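Local coordinates for protein Exo-poly-alpha-D-galacturonosidase (Thermotoga maritima, PDB 3JUR) that probably hydrolyses polygalacturonic acid of pectin from its chain ends, working as a heat-active, tetrameric exopolygalacturonase of glycosyl hydrolase family 28, at residues 206-218 / 225-237. Sequence-based numbering, arbitrary orientation.
Sequences VKIINSPMWCIHP and IIRNIEISSTGPN. Unlike the reference sequence in segment 206-218: I216 (reference Val).
The hydroxyl of S233 is held by two partners: S211 N donates to OG over 2.9 Å in a nearly straight bond (166°), and N238, just beyond 225-237, hydrogen-bonds the same oxygen through OD1. The S233 side chain, whose OG lies opposite its backbone N (chi1 -161°), extends toward the turn that follows strand 207-209. In that turn S211 OG bonds M213 O at 2.7 Å from well above the carbonyl plane, bridging residues 211 and 213.

Before the turn, strands 207-209 and 230-233 run parallel, as neighbouring coils of a right-handed beta-helix do. E230 N bonds V206 O, I208 N bonds E230 O at 2.7 Å, and S232 N bonds I208 O, so the N-H and carbonyl of I208 both go to strand 230-233, to the residues on either side of I231.

On the outer face the extended chains of K207 and E230 run alongside each other in the same sense. CE of K207 packs 3.9 Å from CD of E230, but NZ stays 4.4 Å from OE2, beyond a salt bridge, and donates instead to a water.

The other face belongs to the core. CD1 of I208 and CD1 of I231 meet at 3.6 Å, while C215 SG rests near CG2 of I231. I216 reaches across the interior and meets I229 tip to tip, CD1 to CD1, in a tight 3.5 Å contact; its CG2 packs against CD1 of I226.

The two coils are therefore joined by directional backbone bonds in the wall, apolar packing inside, and a serine hydroxyl at the end of one strand that links the loop after strand 207-209 to N238, while the K207 and E230 charges, close but not paired, probably add only a modest attraction.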
ATOM      1  N   VAL D 206     -18.949  23.388  33.351  1.00 24.34           N
ATOM      2  CA  VAL D 206     -19.884  22.456  33.995  1.00 24.21           C
ATOM      3  C   VAL D 206     -19.919  21.052  33.389  1.00 24.12           C
ATOM      4  O   VAL D 206     -19.614  20.857  32.210  1.00 24.53           O
ATOM      5  CB  VAL D 206     -21.324  23.035  34.044  1.00 24.32           C
ATOM      6  CG1 VAL D 206     -21.365  24.297  34.899  1.00 24.21           C
ATOM      7  CG2 VAL D 206     -21.859  23.302  32.635  1.00 23.66           C
ATOM      8  N   LYS D 207     -20.275  20.078  34.218  1.00 23.98           N
ATOM      9  CA  LYS D 207     -20.593  18.732  33.767  1.00 23.79           C
ATOM     10  C   LYS D 207     -22.113  18.578  33.685  1.00 23.61           C
ATOM     11  O   LYS D 207     -22.842  19.077  34.553  1.00 23.67           O
ATOM     12  CB  LYS D 207     -20.012  17.686  34.727  1.00 23.96           C
ATOM     13  CG  LYS D 207     -20.141  16.256  34.223  1.00 24.97           C
ATOM     14  CD  LYS D 207     -19.632  15.248  35.232  1.00 26.44           C
ATOM     15  CE  LYS D 207     -19.646  13.860  34.632  1.00 27.84           C
ATOM     16  NZ  LYS D 207     -19.135  12.836  35.582  1.00 29.75           N
ATOM     17  N   ILE D 208     -22.586  17.893  32.646  1.00 23.30           N
ATOM     18  CA  ILE D 208     -24.023  17.647  32.450  1.00 23.41           C
ATOM     19  C   ILE D 208     -24.324  16.152  32.368  1.00 23.06           C
ATOM     20  O   ILE D 208     -23.784  15.453  31.506  1.00 22.62           O
ATOM     21  CB  ILE D 208     -24.561  18.356  31.183  1.00 23.74           C
ATOM     22  CG1 ILE D 208     -24.411  19.879  31.315  1.00 24.33           C
ATOM     23  CG2 ILE D 208     -26.030  17.980  30.926  1.00 23.79           C
ATOM     24  CD1 ILE D 208     -24.595  20.623  30.018  1.00 24.36           C
ATOM     25  N   ILE D 209     -25.196  15.688  33.269  1.00 22.71           N
ATOM     26  CA  ILE D 209     -25.585  14.275  33.408  1.00 22.56           C
ATOM     27  C   ILE D 209     -27.115  14.081  33.436  1.00 23.07           C
ATOM     28  O   ILE D 209     -27.873  15.027  33.722  1.00 23.06           O
ATOM     29  CB  ILE D 209     -24.971  13.617  34.690  1.00 22.27           C
ATOM     30  CG1 ILE D 209     -25.471  14.301  35.973  1.00 21.38           C
ATOM     31  CG2 ILE D 209     -23.445  13.633  34.641  1.00 22.02           C
ATOM     32  CD1 ILE D 209     -24.935  13.678  37.261  1.00 19.51           C
ATOM     33  N   ASN D 210     -27.552  12.852  33.141  1.00 23.04           N
ATOM     34  CA  ASN D 210     -28.953  12.445  33.263  1.00 23.12           C
ATOM     35  C   ASN D 210     -29.906  13.421  32.564  1.00 23.15           C
ATOM     36  O   ASN D 210     -30.856  13.930  33.174  1.00 23.24           O
ATOM     37  CB  ASN D 210     -29.368  12.280  34.743  1.00 23.15           C
ATOM     38  CG  ASN D 210     -28.403  11.416  35.553  1.00 23.64           C
ATOM     39  OD1 ASN D 210     -28.037  10.311  35.154  1.00 24.52           O
ATOM     40  ND2 ASN D 210     -28.017  11.912  36.719  1.00 24.98           N
ATOM     41  N   SER D 211     -29.642  13.679  31.287  1.00 23.06           N
ATOM     42  CA  SER D 211     -30.448  14.611  30.502  1.00 22.52           C
ATOM     43  C   SER D 211     -31.745  13.954  30.028  1.00 22.85           C
ATOM     44  O   SER D 211     -31.730  12.789  29.602  1.00 22.49           O
ATOM     45  CB  SER D 211     -29.651  15.120  29.308  1.00 22.46           C
ATOM     46  OG  SER D 211     -30.434  15.966  28.483  1.00 20.79           O
ATOM     47  N   PRO D 212     -32.873  14.694  30.110  1.00 22.60           N
ATOM     48  CA  PRO D 212     -34.153  14.188  29.604  1.00 22.95           C
ATOM     49  C   PRO D 212     -34.069  13.839  28.119  1.00 23.07           C
ATOM     50  O   PRO D 212     -34.552  12.780  27.702  1.00 23.03           O
ATOM     51  CB  PRO D 212     -35.107  15.364  29.831  1.00 23.06           C
ATOM     52  CG  PRO D 212     -34.532  16.072  31.014  1.00 23.00           C
ATOM     53  CD  PRO D 212     -33.035  15.974  30.819  1.00 22.63           C
ATOM     54  N   MET D 213     -33.429  14.724  27.356  1.00 23.24           N
ATOM     55  CA  MET D 213     -33.287  14.603  25.911  1.00 23.34           C
ATOM     56  C   MET D 213     -32.020  15.380  25.485  1.00 23.22           C
ATOM     57  O   MET D 213     -30.930  15.076  25.980  1.00 23.31           O
ATOM     58  CB  MET D 213     -34.563  15.095  25.218  1.00 23.53           C
ATOM     59  CG  MET D 213     -34.700  14.643  23.772  1.00 23.94           C
ATOM     60  SD  MET D 213     -36.365  14.910  23.152  1.00 25.85           S
ATOM     61  CE  MET D 213     -36.097  14.726  21.389  1.00 24.77           C
ATOM     62  N   TRP D 214     -32.143  16.379  24.606  1.00 23.06           N
ATOM     63  CA  TRP D 214     -30.957  17.120  24.127  1.00 22.84           C
ATOM     64  C   TRP D 214     -30.343  17.946  25.257  1.00 23.22           C
ATOM     65  O   TRP D 214     -31.070  18.573  26.043  1.00 23.25           O
ATOM     66  CB  TRP D 214     -31.279  18.026  22.934  1.00 22.31           C
ATOM     67  CG  TRP D 214     -31.876  17.340  21.723  1.00 21.69           C
ATOM     68  CD1 TRP D 214     -32.086  16.001  21.547  1.00 20.01           C
ATOM     69  CD2 TRP D 214     -32.304  17.974  20.510  1.00 21.17           C
ATOM     70  NE1 TRP D 214     -32.629  15.762  20.305  1.00 20.67           N
ATOM     71  CE2 TRP D 214     -32.774  16.957  19.648  1.00 21.50           C
ATOM     72  CE3 TRP D 214     -32.344  19.308  20.069  1.00 21.82           C
ATOM     73  CZ2 TRP D 214     -33.277  17.232  18.366  1.00 21.37           C
ATOM     74  CZ3 TRP D 214     -32.835  19.581  18.795  1.00 21.16           C
ATOM     75  CH2 TRP D 214     -33.301  18.548  17.960  1.00 21.01           C
ATOM     76  N   CYS D 215     -29.014  17.945  25.341  1.00 23.28           N
ATOM     77  CA  CYS D 215     -28.328  18.502  26.509  1.00 24.07           C
ATOM     78  C   CYS D 215     -28.157  20.011  26.422  1.00 24.15           C
ATOM     79  O   CYS D 215     -28.637  20.736  27.294  1.00 24.76           O
ATOM     80  CB  CYS D 215     -26.997  17.796  26.780  1.00 24.29           C
ATOM     81  SG  CYS D 215     -27.166  16.039  27.222  1.00 26.26           S
ATOM     82  N   ILE D 216     -27.488  20.486  25.375  1.00 24.13           N
ATOM     83  CA  ILE D 216     -27.326  21.925  25.159  1.00 23.96           C
ATOM     84  C   ILE D 216     -27.929  22.348  23.823  1.00 24.05           C
ATOM     85  O   ILE D 216     -27.448  21.950  22.749  1.00 23.87           O
ATOM     86  CB  ILE D 216     -25.862  22.364  25.272  1.00 24.15           C
ATOM     87  CG1 ILE D 216     -25.342  22.041  26.680  1.00 25.06           C
ATOM     88  CG2 ILE D 216     -25.735  23.858  24.958  1.00 23.83           C
ATOM     89  CD1 ILE D 216     -23.977  22.602  26.990  1.00 27.29           C
ATOM     90  N   HIS D 217     -28.976  23.167  23.902  1.00 23.68           N
ATOM     91  CA  HIS D 217     -29.810  23.459  22.740  1.00 23.38           C
ATOM     92  C   HIS D 217     -30.006  24.960  22.507  1.00 23.38           C
ATOM     93  O   HIS D 217     -31.048  25.512  22.865  1.00 23.64           O
ATOM     94  CB  HIS D 217     -31.153  22.715  22.875  1.00 23.06           C
ATOM     95  CG  HIS D 217     -31.996  22.726  21.636  1.00 22.17           C
ATOM     96  ND1 HIS D 217     -33.347  22.447  21.656  1.00 21.66           N
ATOM     97  CD2 HIS D 217     -31.687  22.990  20.344  1.00 21.84           C
ATOM     98  CE1 HIS D 217     -33.832  22.536  20.432  1.00 21.90           C
ATOM     99  NE2 HIS D 217     -32.844  22.867  19.616  1.00 21.71           N
ATOM    100  N   PRO D 218     -28.992  25.634  21.914  1.00 23.47           N
ATOM    101  CA  PRO D 218     -29.205  27.024  21.520  1.00 23.20           C
ATOM    102  C   PRO D 218     -30.010  27.087  20.228  1.00 23.16           C
ATOM    103  O   PRO D 218     -29.730  26.335  19.281  1.00 23.14           O
ATOM    104  CB  PRO D 218     -27.784  27.567  21.309  1.00 23.14           C
ATOM    105  CG  PRO D 218     -26.931  26.379  21.061  1.00 23.30           C
ATOM    106  CD  PRO D 218     -27.636  25.153  21.567  1.00 23.65           C
ATOM    107  N   ILE D 225     -20.688  30.661  22.869  1.00 21.83           N
ATOM    108  CA  ILE D 225     -19.457  29.943  23.201  1.00 22.19           C
ATOM    109  C   ILE D 225     -19.770  28.810  24.190  1.00 22.68           C
ATOM    110  O   ILE D 225     -20.354  29.035  25.251  1.00 22.23           O
ATOM    111  CB  ILE D 225     -18.377  30.885  23.810  1.00 22.11           C
ATOM    112  CG1 ILE D 225     -17.957  31.959  22.806  1.00 22.02           C
ATOM    113  CG2 ILE D 225     -17.161  30.099  24.284  1.00 21.94           C
ATOM    114  CD1 ILE D 225     -17.228  33.159  23.439  1.00 21.93           C
ATOM    115  N   ILE D 226     -19.395  27.592  23.818  1.00 23.14           N
ATOM    116  CA  ILE D 226     -19.471  26.457  24.730  1.00 23.75           C
ATOM    117  C   ILE D 226     -18.079  25.857  24.794  1.00 24.53           C
ATOM    118  O   ILE D 226     -17.520  25.414  23.784  1.00 24.52           O
ATOM    119  CB  ILE D 226     -20.525  25.427  24.296  1.00 23.77           C
ATOM    120  CG1 ILE D 226     -21.902  26.089  24.213  1.00 24.44           C
ATOM    121  CG2 ILE D 226     -20.584  24.259  25.286  1.00 23.81           C
ATOM    122  CD1 ILE D 226     -22.832  25.435  23.225  1.00 26.11           C
ATOM    123  N   ARG D 227     -17.505  25.868  25.988  1.00 25.18           N
ATOM    124  CA  ARG D 227     -16.093  25.579  26.133  1.00 25.86           C
ATOM    125  C   ARG D 227     -15.817  24.899  27.465  1.00 25.90           C
ATOM    126  O   ARG D 227     -16.430  25.237  28.477  1.00 25.89           O
ATOM    127  CB  ARG D 227     -15.301  26.888  25.934  1.00 26.32           C
ATOM    128  CG  ARG D 227     -14.320  27.270  27.008  1.00 27.98           C
ATOM    129  CD  ARG D 227     -14.635  28.663  27.568  1.00 31.82           C
ATOM    130  NE  ARG D 227     -14.301  29.762  26.660  1.00 33.52           N
ATOM    131  CZ  ARG D 227     -14.211  31.046  27.018  1.00 33.14           C
ATOM    132  NH1 ARG D 227     -14.421  31.428  28.276  1.00 33.49           N
ATOM    133  NH2 ARG D 227     -13.902  31.956  26.111  1.00 32.29           N
ATOM    134  N   ASN D 228     -14.914  23.922  27.441  1.00 25.86           N
ATOM    135  CA  ASN D 228     -14.487  23.185  28.639  1.00 26.71           C
ATOM    136  C   ASN D 228     -15.618  22.596  29.495  1.00 26.02           C
ATOM    137  O   ASN D 228     -15.531  22.569  30.723  1.00 26.01           O
ATOM    138  CB  ASN D 228     -13.512  24.023  29.490  1.00 27.14           C
ATOM    139  CG  ASN D 228     -12.224  24.340  28.749  1.00 30.04           C
ATOM    140  OD1 ASN D 228     -12.075  25.429  28.183  1.00 34.18           O
ATOM    141  ND2 ASN D 228     -11.297  23.380  28.718  1.00 31.94           N
ATOM    142  N   ILE D 229     -16.664  22.113  28.833  1.00 25.78           N
ATOM    143  CA  ILE D 229     -17.732  21.391  29.518  1.00 25.87           C
ATOM    144  C   ILE D 229     -17.608  19.881  29.297  1.00 26.01           C
ATOM    145  O   ILE D 229     -16.921  19.430  28.378  1.00 25.64           O
ATOM    146  CB  ILE D 229     -19.145  21.865  29.084  1.00 25.82           C
ATOM    147  CG1 ILE D 229     -19.431  21.481  27.631  1.00 26.06           C
ATOM    148  CG2 ILE D 229     -19.319  23.363  29.314  1.00 24.98           C
ATOM    149  CD1 ILE D 229     -20.863  21.144  27.378  1.00 26.36           C
ATOM    150  N   GLU D 230     -18.263  19.107  30.157  1.00 26.39           N
ATOM    151  CA  GLU D 230     -18.379  17.681  29.938  1.00 26.57           C
ATOM    152  C   GLU D 230     -19.835  17.249  29.862  1.00 26.59           C
ATOM    153  O   GLU D 230     -20.613  17.520  30.778  1.00 26.36           O
ATOM    154  CB  GLU D 230     -17.653  16.878  31.016  1.00 26.86           C
ATOM    155  CG  GLU D 230     -17.703  15.374  30.725  1.00 28.12           C
ATOM    156  CD  GLU D 230     -17.057  14.504  31.784  1.00 30.27           C
ATOM    157  OE1 GLU D 230     -16.439  15.037  32.729  1.00 32.03           O
ATOM    158  OE2 GLU D 230     -17.159  13.267  31.652  1.00 30.89           O
ATOM    159  N   ILE D 231     -20.189  16.590  28.759  1.00 26.25           N
ATOM    160  CA  ILE D 231     -21.471  15.906  28.634  1.00 26.29           C
ATOM    161  C   ILE D 231     -21.248  14.426  28.888  1.00 26.29           C
ATOM    162  O   ILE D 231     -20.395  13.794  28.248  1.00 26.02           O
ATOM    163  CB  ILE D 231     -22.091  16.047  27.214  1.00 26.58           C
ATOM    164  CG1 ILE D 231     -22.221  17.518  26.786  1.00 26.60           C
ATOM    165  CG2 ILE D 231     -23.437  15.307  27.136  1.00 26.50           C
ATOM    166  CD1 ILE D 231     -23.213  18.305  27.564  1.00 27.00           C
ATOM    167  N   SER D 232     -22.028  13.877  29.813  1.00 26.10           N
ATOM    168  CA  SER D 232     -22.010  12.453  30.102  1.00 26.17           C
ATOM    169  C   SER D 232     -23.437  11.976  30.366  1.00 25.89           C
ATOM    170  O   SER D 232     -23.894  11.956  31.508  1.00 26.38           O
ATOM    171  CB  SER D 232     -21.106  12.165  31.294  1.00 26.12           C
ATOM    172  OG  SER D 232     -21.106  10.786  31.591  1.00 27.53           O
ATOM    173  N   SER D 233     -24.134  11.609  29.292  1.00 25.58           N
ATOM    174  CA  SER D 233     -25.535  11.200  29.358  1.00 25.11           C
ATOM    175  C   SER D 233     -25.856  10.336  28.150  1.00 24.68           C
ATOM    176  O   SER D 233     -25.786  10.796  27.011  1.00 24.42           O
ATOM    177  CB  SER D 233     -26.448  12.430  29.391  1.00 25.06           C
ATOM    178  OG  SER D 233     -27.732  12.097  29.874  1.00 24.90           O
ATOM    179  N   THR D 234     -26.204   9.077  28.396  1.00 24.62           N
ATOM    180  CA  THR D 234     -26.311   8.101  27.308  1.00 24.29           C
ATOM    181  C   THR D 234     -27.722   7.551  27.062  1.00 24.10           C
ATOM    182  O   THR D 234     -27.886   6.469  26.480  1.00 24.35           O
ATOM    183  CB  THR D 234     -25.308   6.945  27.498  1.00 24.31           C
ATOM    184  OG1 THR D 234     -25.497   6.353  28.786  1.00 24.25           O
ATOM    185  CG2 THR D 234     -23.869   7.463  27.376  1.00 24.83           C
ATOM    186  N   GLY D 235     -28.735   8.310  27.476  1.00 23.48           N
ATOM    187  CA  GLY D 235     -30.133   7.940  27.244  1.00 22.86           C
ATOM    188  C   GLY D 235     -30.627   8.188  25.825  1.00 22.62           C
ATOM    189  O   GLY D 235     -29.856   8.606  24.959  1.00 22.40           O
ATOM    190  N   PRO D 236     -31.926   7.928  25.573  1.00 22.70           N
ATOM    191  CA  PRO D 236     -32.464   8.068  24.219  1.00 22.70           C
ATOM    192  C   PRO D 236     -32.533   9.534  23.804  1.00 23.00           C
ATOM    193  O   PRO D 236     -33.052  10.372  24.550  1.00 23.11           O
ATOM    194  CB  PRO D 236     -33.866   7.464  24.330  1.00 22.24           C
ATOM    195  CG  PRO D 236     -34.237   7.640  25.760  1.00 22.60           C
ATOM    196  CD  PRO D 236     -32.963   7.521  26.543  1.00 22.42           C
ATOM    197  N   ASN D 237     -31.972   9.837  22.639  1.00 23.46           N
ATOM    198  CA  ASN D 237     -31.936  11.204  22.119  1.00 23.96           C
ATOM    199  C   ASN D 237     -31.131  12.153  23.013  1.00 24.39           C
ATOM    200  O   ASN D 237     -31.406  13.354  23.066  1.00 24.40           O
ATOM    201  CB  ASN D 237     -33.362  11.734  21.880  1.00 23.84           C
ATOM    202  CG  ASN D 237     -34.199  10.791  21.036  1.00 23.49           C
ATOM    203  OD1 ASN D 237     -35.244  10.300  21.478  1.00 24.02           O
ATOM    204  ND2 ASN D 237     -33.729  10.509  19.825  1.00 22.54           N
TER
HETATM  205  O   HOH W   1     -19.892  10.391  34.778  1.00 48.25           O
HETATM  206  O   HOH W   2     -25.691  10.860  32.933  1.00 27.00           O